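Local coordinates for flagellar protein FlgA (PDB 3FRN) that probably acts in the periplasm as a chaperone for assembly of the P-ring of the flagellar basal body, at residues D21-E26 with E63-T68; M35-L38 with E42-V45; A78-I83 with F92-V97; F122-R127 with V133-L138; R191-G196 with A201-D206. All blocks are in the same frame, centred on the assembly; numbering follows the deposited sequence. Where two conformers were deposited one is given.

Interaction 1: D21-E26 with E63-T68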
# COMPACT_ATOMS: atom_id res chain seq x y z
N ASP A 21 31.29 0.21 10.79
CA ASP A 21 32.19 -0.77 10.16
C ASP A 21 31.47 -1.99 9.59
O ASP A 21 31.91 -2.57 8.59
CB ASP A 21 33.26 -1.24 11.15
CG ASP A 21 34.33 -2.11 10.49
OD1 ASP A 21 34.55 -3.24 10.97
OD2 ASP A 21 34.94 -1.67 9.49
N ASP A 22 30.36 -2.37 10.23
CA ASP A 22 29.55 -3.51 9.82
C ASP A 22 28.85 -3.29 8.48
O ASP A 22 28.65 -4.25 7.72
CB ASP A 22 28.50 -3.85 10.89
CG ASP A 22 29.13 -4.23 12.23
OD1 ASP A 22 30.20 -4.87 12.22
OD2 ASP A 22 28.55 -3.89 13.28
N ILE A 23 28.49 -2.05 8.18
CA ILE A 23 27.78 -1.74 6.93
C ILE A 23 28.61 -1.00 5.88
O ILE A 23 28.04 -0.43 4.94
CB ILE A 23 26.48 -0.94 7.19
CG1 ILE A 23 26.80 0.42 7.81
CG2 ILE A 23 25.53 -1.74 8.06
CD1 ILE A 23 25.58 1.15 8.28
N THR A 24 29.93 -1.01 6.03
CA THR A 24 30.81 -0.42 5.01
C THR A 24 31.75 -1.47 4.43
O THR A 24 32.09 -2.45 5.09
CB THR A 24 31.64 0.78 5.56
OG1 THR A 24 32.32 0.40 6.76
CG2 THR A 24 30.73 1.97 5.84
N ILE A 25 32.15 -1.26 3.18
CA ILE A 25 33.07 -2.17 2.50
C ILE A 25 34.51 -2.01 3.04
O ILE A 25 35.20 -3.01 3.24
CB ILE A 25 33.00 -2.00 0.96
CG1 ILE A 25 31.60 -2.37 0.46
CG2 ILE A 25 34.06 -2.84 0.25
CD1 ILE A 25 31.44 -2.32 -1.04
N GLU A 26 34.93 -0.77 3.28
CA GLU A 26 36.25 -0.51 3.86
C GLU A 26 36.25 -0.59 5.39
O GLU A 26 35.21 -0.39 6.02
CB GLU A 26 36.81 0.84 3.39
CG GLU A 26 35.83 2.00 3.46
CD GLU A 26 35.20 2.32 2.12
OE1 GLU A 26 34.06 1.90 1.87
OE2 GLU A 26 35.87 2.99 1.30
N GLU A 63 20.91 2.91 -1.62
CA GLU A 63 20.16 3.92 -0.88
C GLU A 63 20.14 3.60 0.61
O GLU A 63 20.37 4.47 1.45
CB GLU A 63 18.73 3.99 -1.41
CG GLU A 63 17.92 5.14 -0.85
CD GLU A 63 18.52 6.48 -1.22
OE1 GLU A 63 18.69 6.75 -2.43
OE2 GLU A 63 18.81 7.26 -0.30
N ASN A 64 19.85 2.34 0.91
CA ASN A 64 19.77 1.83 2.27
C ASN A 64 20.56 0.54 2.39
O ASN A 64 20.77 -0.17 1.40
CB ASN A 64 18.32 1.55 2.65
CG ASN A 64 17.37 2.67 2.25
OD1 ASN A 64 16.50 2.48 1.40
ND2 ASN A 64 17.54 3.84 2.85
N VAL A 65 20.98 0.22 3.62
CA VAL A 65 21.56 -1.08 3.92
C VAL A 65 20.50 -1.92 4.61
O VAL A 65 19.91 -1.48 5.59
CB VAL A 65 22.80 -0.96 4.84
CG1 VAL A 65 23.44 -2.32 5.06
CG2 VAL A 65 23.82 0.01 4.23
N ARG A 66 20.27 -3.13 4.11
CA ARG A 66 19.27 -4.03 4.68
C ARG A 66 19.89 -5.12 5.56
O ARG A 66 20.64 -5.97 5.09
CB ARG A 66 18.40 -4.65 3.56
CG ARG A 66 17.43 -5.72 4.04
CD ARG A 66 16.32 -5.94 3.02
NE ARG A 66 15.25 -6.80 3.53
CZ ARG A 66 14.12 -7.06 2.87
NH1 ARG A 66 13.90 -6.51 1.68
NH2 ARG A 66 13.21 -7.85 3.42
N ILE A 67 19.55 -5.08 6.85
CA ILE A 67 20.13 -5.96 7.86
C ILE A 67 19.10 -6.95 8.42
O ILE A 67 18.05 -6.55 8.93
CB ILE A 67 20.69 -5.15 9.04
CG1 ILE A 67 21.49 -3.95 8.55
CG2 ILE A 67 21.52 -6.03 10.00
CD1 ILE A 67 21.69 -2.95 9.62
N THR A 68 19.42 -8.23 8.32
CA THR A 68 18.61 -9.29 8.90
C THR A 68 19.31 -9.75 10.17
O THR A 68 20.48 -10.09 10.14
CB THR A 68 18.51 -10.47 7.92
OG1 THR A 68 18.10 -9.98 6.64
CG2 THR A 68 17.53 -11.54 8.41
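I23 lays its CG2 methyl against V65, with I23 CG2 3.7 Å from V65 CG1, and the two branched side chains cross at a slant. The CB of I23 also leans on V65, lying 4.0 Å from V65 CG1 and 4.1 Å from V65 CG2, so the valine meets the isoleucine with both of its methyls. The first torsion of I23 (chi1 63°) tucks CG1 between the backbone N and the carbonyl carbon, and CG2, beside the backbone N, is the branch presented to the strand. A looser touch extends the patch by one inward-facing position along strand 65-69, where I67 CD1 comes to 4.3 Å from I23 CG2. V65 and I67 alternate with R66, whose side chain points away and forms a salt bridge with E42. In the N-terminal FlgA domain this strand is the middle one of a small mixed sheet, between strands 10-13 and 42-45, and the loop after strand 16-18 drops I23 onto its buried face. L11 and V45, from the two flanking strands, and L34 also touch I23. Just beyond, T24 OG1 donates to the backbone O of E26 at 3.1 Å, nearly in line with that carbonyl, which fastens the loop to itself.

Interaction 2: M35-L38 with E42-V45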
# COMPACT_ATOMS: atom_id res chain seq x y z
N MET A 35 22.64 1.22 15.74
CA MET A 35 21.34 0.58 15.93
C MET A 35 21.45 -0.49 17.02
O MET A 35 22.53 -1.04 17.24
CB MET A 35 20.86 -0.10 14.64
CG MET A 35 20.66 0.81 13.42
SD MET A 35 18.95 1.24 13.03
CE MET A 35 18.99 0.92 11.28
N ILE A 36 20.33 -0.75 17.69
CA ILE A 36 20.21 -1.87 18.62
C ILE A 36 19.59 -3.02 17.84
O ILE A 36 18.44 -2.95 17.44
CB ILE A 36 19.27 -1.53 19.83
CG1 ILE A 36 19.75 -0.26 20.55
CG2 ILE A 36 19.17 -2.70 20.80
CD1 ILE A 36 21.18 -0.34 21.05
N LEU A 37 20.36 -4.09 17.63
CA LEU A 37 19.92 -5.18 16.78
C LEU A 37 19.20 -6.27 17.59
O LEU A 37 19.80 -6.90 18.46
CB LEU A 37 21.15 -5.77 16.08
CG LEU A 37 21.58 -5.35 14.67
CD1 LEU A 37 21.28 -3.92 14.31
CD2 LEU A 37 23.06 -5.65 14.51
N LEU A 38 17.91 -6.49 17.32
CA LEU A 38 17.11 -7.45 18.10
C LEU A 38 16.75 -8.66 17.26
O LEU A 38 16.57 -8.56 16.05
CB LEU A 38 15.85 -6.77 18.68
CG LEU A 38 16.02 -5.65 19.70
CD1 LEU A 38 14.69 -4.97 19.98
CD2 LEU A 38 16.62 -6.15 21.04
N GLU A 42 14.07 -6.99 10.90
CA GLU A 42 14.77 -6.48 9.72
C GLU A 42 15.06 -5.01 9.90
O GLU A 42 14.20 -4.26 10.34
CB GLU A 42 13.89 -6.65 8.49
CG GLU A 42 14.67 -6.77 7.19
CD GLU A 42 15.04 -8.21 6.85
OE1 GLU A 42 14.68 -9.12 7.62
OE2 GLU A 42 15.67 -8.42 5.79
N TYR A 43 16.26 -4.59 9.53
CA TYR A 43 16.68 -3.20 9.71
C TYR A 43 16.97 -2.56 8.37
O TYR A 43 17.42 -3.21 7.44
CB TYR A 43 17.93 -3.13 10.61
CG TYR A 43 17.65 -3.43 12.06
CD1 TYR A 43 17.31 -4.72 12.47
CD2 TYR A 43 17.74 -2.44 13.01
CE1 TYR A 43 17.02 -4.99 13.79
CE2 TYR A 43 17.46 -2.71 14.35
CZ TYR A 43 17.10 -3.99 14.72
OH TYR A 43 16.83 -4.27 16.03
N LEU A 44 16.74 -1.25 8.29
CA LEU A 44 17.08 -0.53 7.08
C LEU A 44 17.88 0.69 7.51
O LEU A 44 17.32 1.58 8.13
CB LEU A 44 15.81 -0.09 6.38
CG LEU A 44 15.74 -0.05 4.86
CD1 LEU A 44 15.85 -1.44 4.25
CD2 LEU A 44 14.43 0.60 4.47
N VAL A 45 19.18 0.70 7.23
CA VAL A 45 20.00 1.85 7.55
C VAL A 45 19.87 2.87 6.43
O VAL A 45 20.26 2.62 5.29
CB VAL A 45 21.49 1.50 7.72
CG1 VAL A 45 22.30 2.76 7.99
CG2 VAL A 45 21.68 0.51 8.84
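With CG beside its backbone N (chi1 -72°), Y43 sends its ring from strand 42-45 across to the backbone of 36-38, while M35 takes a chain bent at chi2 and chi3 that carries its sulfur to the rim of the same ring. The phenol reaches the backbone of 36-38 with its hydroxyl: Y43 OH donates to the carbonyl O of I36 at 2.5 Å, in the carbonyl plane and on a lone pair, and accepts from L38 N at 2.8 Å with a bent N-H...O angle of 144°. Two bonds therefore grip this buried oxygen and fix where the ring ends. L37 CD1 sits over one face, 4.0 Å from the ring centroid and only 10° off the normal, in a CH-pi contact. M35 SD lies at the edge instead, 3.9 Å from Y43 CD2, a Met-aromatic contact made in the ring plane. The segments run nearly antiparallel, but their axes stay 9.2 Å apart, too far for backbone pairing. They belong to two different sheets of the N-terminal FlgA domain: 35-37 pairs with 16-18, and 42-45 with 65-69, so the tyrosine links the two sheets. Farther along, M35 CE packs on V45, 3.7 Å from V45 CG2, and lies 3.6 Å from L44 O. V96 and T99 of strand 93-101 and I67 and V69 of strand 65-69 also pack on Y43, while E42, whose CB points away from 35-38, accepts a hydrogen bond from T68 through OE2.

Interaction 3: A78-I83 with F92-V97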
# COMPACT_ATOMS: atom_id res chain seq x y z
N ALA A 78 5.39 -11.03 18.00
CA ALA A 78 4.66 -10.26 19.00
C ALA A 78 4.65 -8.77 18.66
O ALA A 78 3.67 -8.06 18.93
CB ALA A 78 5.22 -10.51 20.39
N VAL A 79 5.73 -8.30 18.05
CA VAL A 79 5.83 -6.94 17.55
C VAL A 79 4.88 -6.74 16.35
O VAL A 79 4.05 -5.83 16.37
CB VAL A 79 7.30 -6.54 17.25
CG1 VAL A 79 7.40 -5.28 16.37
CG2 VAL A 79 8.06 -6.34 18.55
N PHE A 80 4.96 -7.62 15.35
CA PHE A 80 4.10 -7.56 14.16
C PHE A 80 2.60 -7.66 14.46
O PHE A 80 1.79 -6.93 13.86
CB PHE A 80 4.50 -8.62 13.13
CG PHE A 80 5.58 -8.16 12.16
CD1 PHE A 80 6.84 -7.80 12.62
CD2 PHE A 80 5.32 -8.10 10.80
CE1 PHE A 80 7.84 -7.39 11.73
CE2 PHE A 80 6.30 -7.68 9.91
CZ PHE A 80 7.57 -7.33 10.38
N GLU A 81 2.23 -8.56 15.37
CA GLU A 81 0.85 -8.65 15.83
C GLU A 81 0.38 -7.31 16.40
O GLU A 81 -0.74 -6.88 16.13
CB GLU A 81 0.67 -9.78 16.86
CG GLU A 81 0.56 -11.17 16.25
CD GLU A 81 0.44 -12.28 17.30
OE1 GLU A 81 1.04 -12.15 18.39
OE2 GLU A 81 -0.25 -13.28 17.02
N GLU A 82 1.24 -6.67 17.18
CA GLU A 82 0.94 -5.38 17.80
C GLU A 82 0.84 -4.23 16.80
O GLU A 82 -0.09 -3.42 16.90
CB GLU A 82 1.97 -5.07 18.90
CG GLU A 82 1.70 -3.81 19.72
CD GLU A 82 0.33 -3.78 20.35
OE1 GLU A 82 -0.11 -4.83 20.87
OE2 GLU A 82 -0.30 -2.69 20.33
N ILE A 83 1.77 -4.15 15.86
CA ILE A 83 1.69 -3.14 14.79
C ILE A 83 0.36 -3.30 14.05
O ILE A 83 -0.39 -2.33 13.89
CB ILE A 83 2.89 -3.23 13.78
CG1 ILE A 83 4.21 -2.86 14.45
CG2 ILE A 83 2.68 -2.27 12.62
CD1 ILE A 83 5.48 -3.33 13.66
N PHE A 92 1.95 -7.12 5.94
CA PHE A 92 2.85 -6.02 5.65
C PHE A 92 4.29 -6.39 5.98
O PHE A 92 4.54 -7.34 6.72
CB PHE A 92 2.42 -4.75 6.42
CG PHE A 92 2.35 -4.94 7.92
CD1 PHE A 92 1.13 -5.24 8.54
CD2 PHE A 92 3.48 -4.80 8.73
CE1 PHE A 92 1.06 -5.41 9.93
CE2 PHE A 92 3.41 -4.98 10.11
CZ PHE A 92 2.19 -5.28 10.71
N GLU A 93 5.23 -5.64 5.40
CA GLU A 93 6.62 -5.71 5.82
C GLU A 93 6.87 -4.51 6.73
O GLU A 93 6.29 -3.45 6.52
CB GLU A 93 7.56 -5.65 4.62
CG GLU A 93 7.68 -6.94 3.83
CD GLU A 93 8.84 -6.92 2.83
OE1 GLU A 93 9.67 -7.85 2.89
OE2 GLU A 93 8.93 -5.99 2.00
N ALA A 94 7.72 -4.71 7.74
CA ALA A 94 8.22 -3.61 8.58
C ALA A 94 9.75 -3.65 8.74
O ALA A 94 10.35 -4.73 8.86
CB ALA A 94 7.52 -3.58 9.94
N PHE A 95 10.36 -2.48 8.71
CA PHE A 95 11.80 -2.32 8.76
C PHE A 95 12.09 -1.32 9.86
O PHE A 95 11.51 -0.23 9.86
CB PHE A 95 12.34 -1.74 7.43
CG PHE A 95 12.21 -2.67 6.27
CD1 PHE A 95 13.15 -3.67 6.06
CD2 PHE A 95 11.14 -2.56 5.39
CE1 PHE A 95 13.03 -4.54 4.99
CE2 PHE A 95 11.01 -3.44 4.32
CZ PHE A 95 11.96 -4.43 4.13
N VAL A 96 12.99 -1.65 10.78
CA VAL A 96 13.36 -0.65 11.76
C VAL A 96 14.38 0.33 11.15
O VAL A 96 15.35 -0.09 10.51
CB VAL A 96 13.73 -1.24 13.17
CG1 VAL A 96 13.78 -2.80 13.18
CG2 VAL A 96 14.96 -0.63 13.72
N VAL A 97 14.12 1.63 11.32
CA VAL A 97 14.95 2.66 10.67
C VAL A 97 15.65 3.57 11.68
O VAL A 97 16.52 4.36 11.32
CB VAL A 97 14.14 3.53 9.65
CG1 VAL A 97 13.86 2.77 8.34
CG2 VAL A 97 12.87 4.10 10.28
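F92, just ahead of strand 93-101, meets the helix first, its ring sliding past that of F80. The two planes lie within 7° of parallel but are so far displaced, with centroids 5.4 Å apart, that the rings hardly overlap; the touch is between margins, F92 CE2 to F80 CD2 at 3.7 Å. With chi1 at 57°, F92 holds its ring between its own backbone N and carbonyl carbon, which brings CZ to 3.6 Å from I83 CG2. The same CZ lies 3.6 Å from the backbone O of F80, which approaches at the ring edge. The carbonyl O of F92 in turn faces the edge of the F80 ring, 3.7 Å from F80 CE2. After E93, whose side chain turns from the helix, A94 points its methyl inward: A94 CB is 3.8 Å from F80 CZ and 4.2 Å from I83 CD1. A serine at F80 would probably leave the F92 ring without its parallel neighbour and open a gap over the A94 methyl. F95 then points away from the helix and packs on E42 and L44. Helix 74-87 thus lies across the sheet of the HotDog-like domain, in keeping with the central helix wrapped by a sheet in that fold. I83 continues onto V124 and L139, A94 backs onto M137 of strand 132-148, and V79 packs on V124 and L126 of strand 121-127.

Interaction 4: F122-R127 with V133-L138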
# COMPACT_ATOMS: atom_id res chain seq x y z
N PHE A 122 5.86 3.95 12.72
CA PHE A 122 5.37 3.67 14.05
C PHE A 122 6.52 3.50 15.04
O PHE A 122 7.57 2.96 14.68
CB PHE A 122 4.48 2.42 14.04
CG PHE A 122 3.15 2.64 13.37
CD1 PHE A 122 2.03 3.01 14.11
CD2 PHE A 122 3.02 2.50 11.99
CE1 PHE A 122 0.80 3.23 13.49
CE2 PHE A 122 1.80 2.73 11.36
CZ PHE A 122 0.69 3.09 12.11
N SER A 123 6.32 4.00 16.26
CA SER A 123 7.28 3.79 17.34
C SER A 123 6.88 2.58 18.16
O SER A 123 5.87 2.61 18.86
CB SER A 123 7.38 5.02 18.25
OG SER A 123 8.42 5.89 17.84
N VAL A 124 7.68 1.53 18.08
CA VAL A 124 7.42 0.32 18.85
C VAL A 124 8.28 0.31 20.10
O VAL A 124 9.51 0.08 20.05
CB VAL A 124 7.72 -0.95 18.02
CG1 VAL A 124 7.40 -2.18 18.83
CG2 VAL A 124 6.93 -0.95 16.71
N PHE A 125 7.63 0.52 21.24
CA PHE A 125 8.32 0.58 22.51
C PHE A 125 8.31 -0.77 23.20
O PHE A 125 7.25 -1.38 23.40
CB PHE A 125 7.66 1.63 23.41
CG PHE A 125 8.18 1.63 24.81
CD1 PHE A 125 9.49 2.03 25.07
CD2 PHE A 125 7.38 1.21 25.87
CE1 PHE A 125 9.99 2.02 26.36
CE2 PHE A 125 7.87 1.21 27.16
CZ PHE A 125 9.17 1.62 27.41
N LEU A 126 9.50 -1.23 23.59
CA LEU A 126 9.64 -2.52 24.26
C LEU A 126 10.20 -2.35 25.66
O LEU A 126 11.28 -1.78 25.83
CB LEU A 126 10.56 -3.45 23.45
CG LEU A 126 10.29 -3.58 21.96
CD1 LEU A 126 11.38 -4.48 21.30
CD2 LEU A 126 8.91 -4.16 21.72
N ARG A 127 9.47 -2.82 26.66
CA ARG A 127 9.97 -2.90 28.01
C ARG A 127 10.55 -4.25 28.29
O ARG A 127 9.93 -5.27 28.10
CB ARG A 127 8.88 -2.62 29.03
CG ARG A 127 9.31 -1.73 30.20
CD ARG A 127 10.38 -2.35 31.11
NE ARG A 127 10.32 -1.83 32.48
CZ ARG A 127 11.37 -1.58 33.26
NH1 ARG A 127 12.59 -1.80 32.86
NH2 ARG A 127 11.18 -1.10 34.48
N VAL A 133 13.74 -0.58 24.82
CA VAL A 133 14.07 -0.27 23.42
C VAL A 133 12.88 0.34 22.66
O VAL A 133 11.78 -0.22 22.67
CB VAL A 133 14.58 -1.52 22.65
CG1 VAL A 133 15.09 -1.14 21.26
CG2 VAL A 133 15.67 -2.22 23.43
N THR A 134 13.08 1.50 22.02
CA THR A 134 12.13 2.03 21.04
C THR A 134 12.64 1.77 19.60
O THR A 134 13.78 2.13 19.24
CB THR A 134 11.83 3.53 21.27
OG1 THR A 134 11.74 3.77 22.68
CG2 THR A 134 10.50 3.97 20.60
N LEU A 135 11.83 1.10 18.78
CA LEU A 135 12.15 0.90 17.37
C LEU A 135 11.19 1.74 16.57
O LEU A 135 9.97 1.60 16.71
CB LEU A 135 11.95 -0.55 16.94
CG LEU A 135 12.32 -1.73 17.82
CD1 LEU A 135 11.57 -2.94 17.31
CD2 LEU A 135 13.81 -1.98 17.76
N ASN A 136 11.73 2.62 15.72
CA ASN A 136 10.91 3.33 14.75
C ASN A 136 10.88 2.47 13.50
O ASN A 136 11.92 2.14 12.92
CB ASN A 136 11.44 4.74 14.48
CG ASN A 136 11.19 5.69 15.66
OD1 ASN A 136 11.22 6.91 15.50
ND2 ASN A 136 10.95 5.13 16.83
N MET A 137 9.68 2.04 13.14
CA MET A 137 9.52 1.05 12.08
C MET A 137 8.73 1.61 10.89
O MET A 137 7.63 2.15 11.05
CB MET A 137 8.91 -0.26 12.65
CG MET A 137 9.85 -0.98 13.68
SD MET A 137 9.42 -2.68 14.13
CE MET A 137 10.00 -3.59 12.72
N LEU A 138 9.33 1.51 9.71
CA LEU A 138 8.68 1.91 8.46
C LEU A 138 7.90 0.72 7.90
O LEU A 138 8.44 -0.38 7.75
CB LEU A 138 9.72 2.41 7.45
CG LEU A 138 9.29 2.91 6.06
CD1 LEU A 138 8.61 4.28 6.10
CD2 LEU A 138 10.52 2.98 5.19
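The beta hairpin of strands 121-127 and 132-148 in the HotDog-like domain zips together here, F122 through L126 running antiparallel to V133 through M137. F122 with M137, V124 with L135 and L126 with V133 are the hydrogen-bonded pairs, each joined by two backbone bonds. The central pair is held by V124 N to L135 O at 2.7 Å and L135 N to V124 O at 2.8 Å, both almost straight at the hydrogen (170° and 172°). S123 with N136 and F125 with T134 are the non-hydrogen-bonded pairs between them, where CA-H groups lean on carbonyl oxygens, as in N136 CA to F122 O at 3.4 Å. Side chains alternate between two faces. On the one carrying V124, L126, L135 and M137 the contacts are apolar: with V124 CG1 anti to the backbone N (chi1 -178°), V124 CG2 is left beside that N and meets M137 SD at 4.0 Å, and L126 CD1 comes to 4.3 Å from L135 CD1. The opposite face, with S123, F125, T134 and N136, is more polar. There T134 OG1 approaches the edge of the F125 ring, 3.7 Å from F125 CD1. The apolar face looks onto helix 74-87, where F122 touches A87. Strand 111-118 pairs with the outer side of strand 121-127, its V114 packing on F122 and V124, and strand 93-101 lies along the far side of strand 132-148, where T99 meets L135.

Interaction 5: R191-G196 with A201-D206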
# COMPACT_ATOMS: atom_id res chain seq x y z
N ARG A 191 -12.40 9.92 -15.34
CA ARG A 191 -11.49 11.03 -15.65
C ARG A 191 -10.52 10.82 -16.82
O ARG A 191 -10.34 9.71 -17.33
CB ARG A 191 -10.73 11.51 -14.41
CG ARG A 191 -10.41 10.47 -13.36
CD ARG A 191 -10.02 11.14 -12.06
NE ARG A 191 -11.05 12.08 -11.62
CZ ARG A 191 -12.05 11.77 -10.79
NH1 ARG A 191 -12.16 10.55 -10.28
NH2 ARG A 191 -12.94 12.70 -10.45
N TYR A 192 -9.92 11.94 -17.23
CA TYR A 192 -8.79 11.90 -18.13
C TYR A 192 -7.53 11.60 -17.32
O TYR A 192 -7.09 12.40 -16.49
CB TYR A 192 -8.66 13.22 -18.89
CG TYR A 192 -7.39 13.33 -19.71
CD1 TYR A 192 -6.29 14.06 -19.24
CD2 TYR A 192 -7.28 12.70 -20.95
CE1 TYR A 192 -5.13 14.16 -19.99
CE2 TYR A 192 -6.12 12.79 -21.70
CZ TYR A 192 -5.05 13.52 -21.21
OH TYR A 192 -3.89 13.62 -21.96
N LEU A 193 -6.94 10.44 -17.58
CA LEU A 193 -5.74 10.01 -16.90
C LEU A 193 -4.62 9.83 -17.92
O LEU A 193 -4.88 9.50 -19.08
CB LEU A 193 -6.00 8.69 -16.16
CG LEU A 193 -6.54 8.64 -14.72
CD1 LEU A 193 -6.81 10.02 -14.13
CD2 LEU A 193 -7.77 7.75 -14.63
N LYS A 194 -3.39 10.08 -17.50
CA LYS A 194 -2.24 9.93 -18.38
C LYS A 194 -1.58 8.59 -18.11
O LYS A 194 -1.77 8.01 -17.04
CB LYS A 194 -1.23 11.07 -18.15
CG LYS A 194 -1.71 12.46 -18.57
CD LYS A 194 -1.30 12.81 -20.00
CE LYS A 194 0.04 13.52 -20.06
NZ LYS A 194 0.32 14.09 -21.41
N GLU A 195 -0.82 8.09 -19.07
CA GLU A 195 -0.03 6.86 -18.92
C GLU A 195 0.83 6.93 -17.64
O GLU A 195 1.32 8.00 -17.27
CB GLU A 195 0.84 6.66 -20.16
CG GLU A 195 1.86 5.52 -20.08
CD GLU A 195 2.98 5.65 -21.11
OE1 GLU A 195 3.90 4.80 -21.07
OE2 GLU A 195 2.96 6.58 -21.94
N GLY A 196 0.99 5.79 -16.97
CA GLY A 196 1.79 5.73 -15.75
C GLY A 196 0.96 5.87 -14.48
O GLY A 196 1.45 5.62 -13.38
N ALA A 201 -9.78 2.69 -7.28
CA ALA A 201 -11.23 2.53 -7.25
C ALA A 201 -12.02 3.83 -7.48
O ALA A 201 -13.05 3.82 -8.16
CB ALA A 201 -11.64 1.88 -5.93
N ASP A 202 -11.50 4.93 -6.97
CA ASP A 202 -12.19 6.22 -7.02
C ASP A 202 -12.13 6.90 -8.39
O ASP A 202 -12.71 7.97 -8.59
CB ASP A 202 -11.63 7.17 -5.95
CG ASP A 202 -10.12 7.22 -5.95
OD1 ASP A 202 -9.47 6.29 -5.41
OD2 ASP A 202 -9.56 8.21 -6.49
N MET A 203 -11.43 6.29 -9.34
CA MET A 203 -11.24 6.90 -10.66
C MET A 203 -12.11 6.27 -11.73
O MET A 203 -12.21 6.78 -12.85
CB MET A 203 -9.78 6.80 -11.07
CG MET A 203 -8.84 7.39 -10.05
SD MET A 203 -7.25 7.83 -10.72
CE MET A 203 -6.59 6.25 -11.09
N VAL A 204 -12.74 5.16 -11.37
CA VAL A 204 -13.50 4.37 -12.31
C VAL A 204 -14.89 4.13 -11.76
O VAL A 204 -15.13 4.30 -10.57
CB VAL A 204 -12.80 3.02 -12.63
CG1 VAL A 204 -11.43 3.24 -13.25
CG2 VAL A 204 -12.68 2.15 -11.39
N LYS A 205 -15.81 3.75 -12.63
CA LYS A 205 -17.13 3.32 -12.18
C LYS A 205 -17.55 2.12 -12.98
O LYS A 205 -17.03 1.88 -14.07
CB LYS A 205 -18.16 4.45 -12.30
CG LYS A 205 -18.44 4.95 -13.69
CD LYS A 205 -19.53 6.00 -13.66
CE LYS A 205 -19.68 6.67 -15.01
NZ LYS A 205 -20.20 8.05 -14.86
N ASP A 206 -18.48 1.36 -12.43
CA ASP A 206 -19.01 0.18 -13.08
C ASP A 206 -19.82 0.55 -14.32
O ASP A 206 -20.36 1.66 -14.40
CB ASP A 206 -19.85 -0.62 -12.09
CG ASP A 206 -19.00 -1.34 -11.05
OD1 ASP A 206 -18.84 -2.58 -11.18
OD2 ASP A 206 -18.48 -0.68 -10.12
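M203, R191 and L193 carry most of this surface contact between a loop and a short 3-10 turn of the SAF domain. M203 presents its sulfur to the leucine: M203 SD lies 3.9 Å from L193 CD2 and 4.1 Å from L193 CD1, so both methyls of the fork touch it. Its CG lies beside the backbone N (chi1 -55°), and a bend at chi3 folds CE back to 4.0 Å from L193 CD2. An alanine at L193 is likely to leave the thioether of M203 without its apolar partner, free to swing at the surface. R191 bends at chi3 (55°) and brings its guanidinium edge-on to the turn. R191 NH1 comes to 3.1 Å from the backbone O of D202 and 3.8 Å from M203 CA, while the arginine's CG borders M203 CB at 4.4 Å. The D202 carboxylate is bonded to T200 through OD1. Strands 188-189 and 204-205 pair close by, and M203 bonds to R190 through the backbone. The contact thus sets an apolar methionine-leucine touch beside an exposed arginine that turns its edge to the D202 carbonyl; any pull between R191 and the D202 carboxylate, which takes two conformations, is probably modest.

Overall arrangement
From the N terminus, interaction 1 closes the longest loop, bringing 21-26 back to 63-68, and interaction 2 nests inside it as a short turn between 35-38 and 42-45. The two share the sheet in which strands 65-69 and 42-45 are neighbours. Interaction 3 opens afterwards, closing the link from helix 74-87 to strand 93-101, and interaction 4 follows in series as the hairpin whose second strand pairs with 93-101. Strand 42-45 also bonds to V96, and L38 packs against L126 and L135, so the N-terminal and HotDog-like domains are joined. Interaction 5, in the SAF domain, lies on the opposite side of the chain's centre, its centre about 33 to 41 Å from the centres of the other contacts.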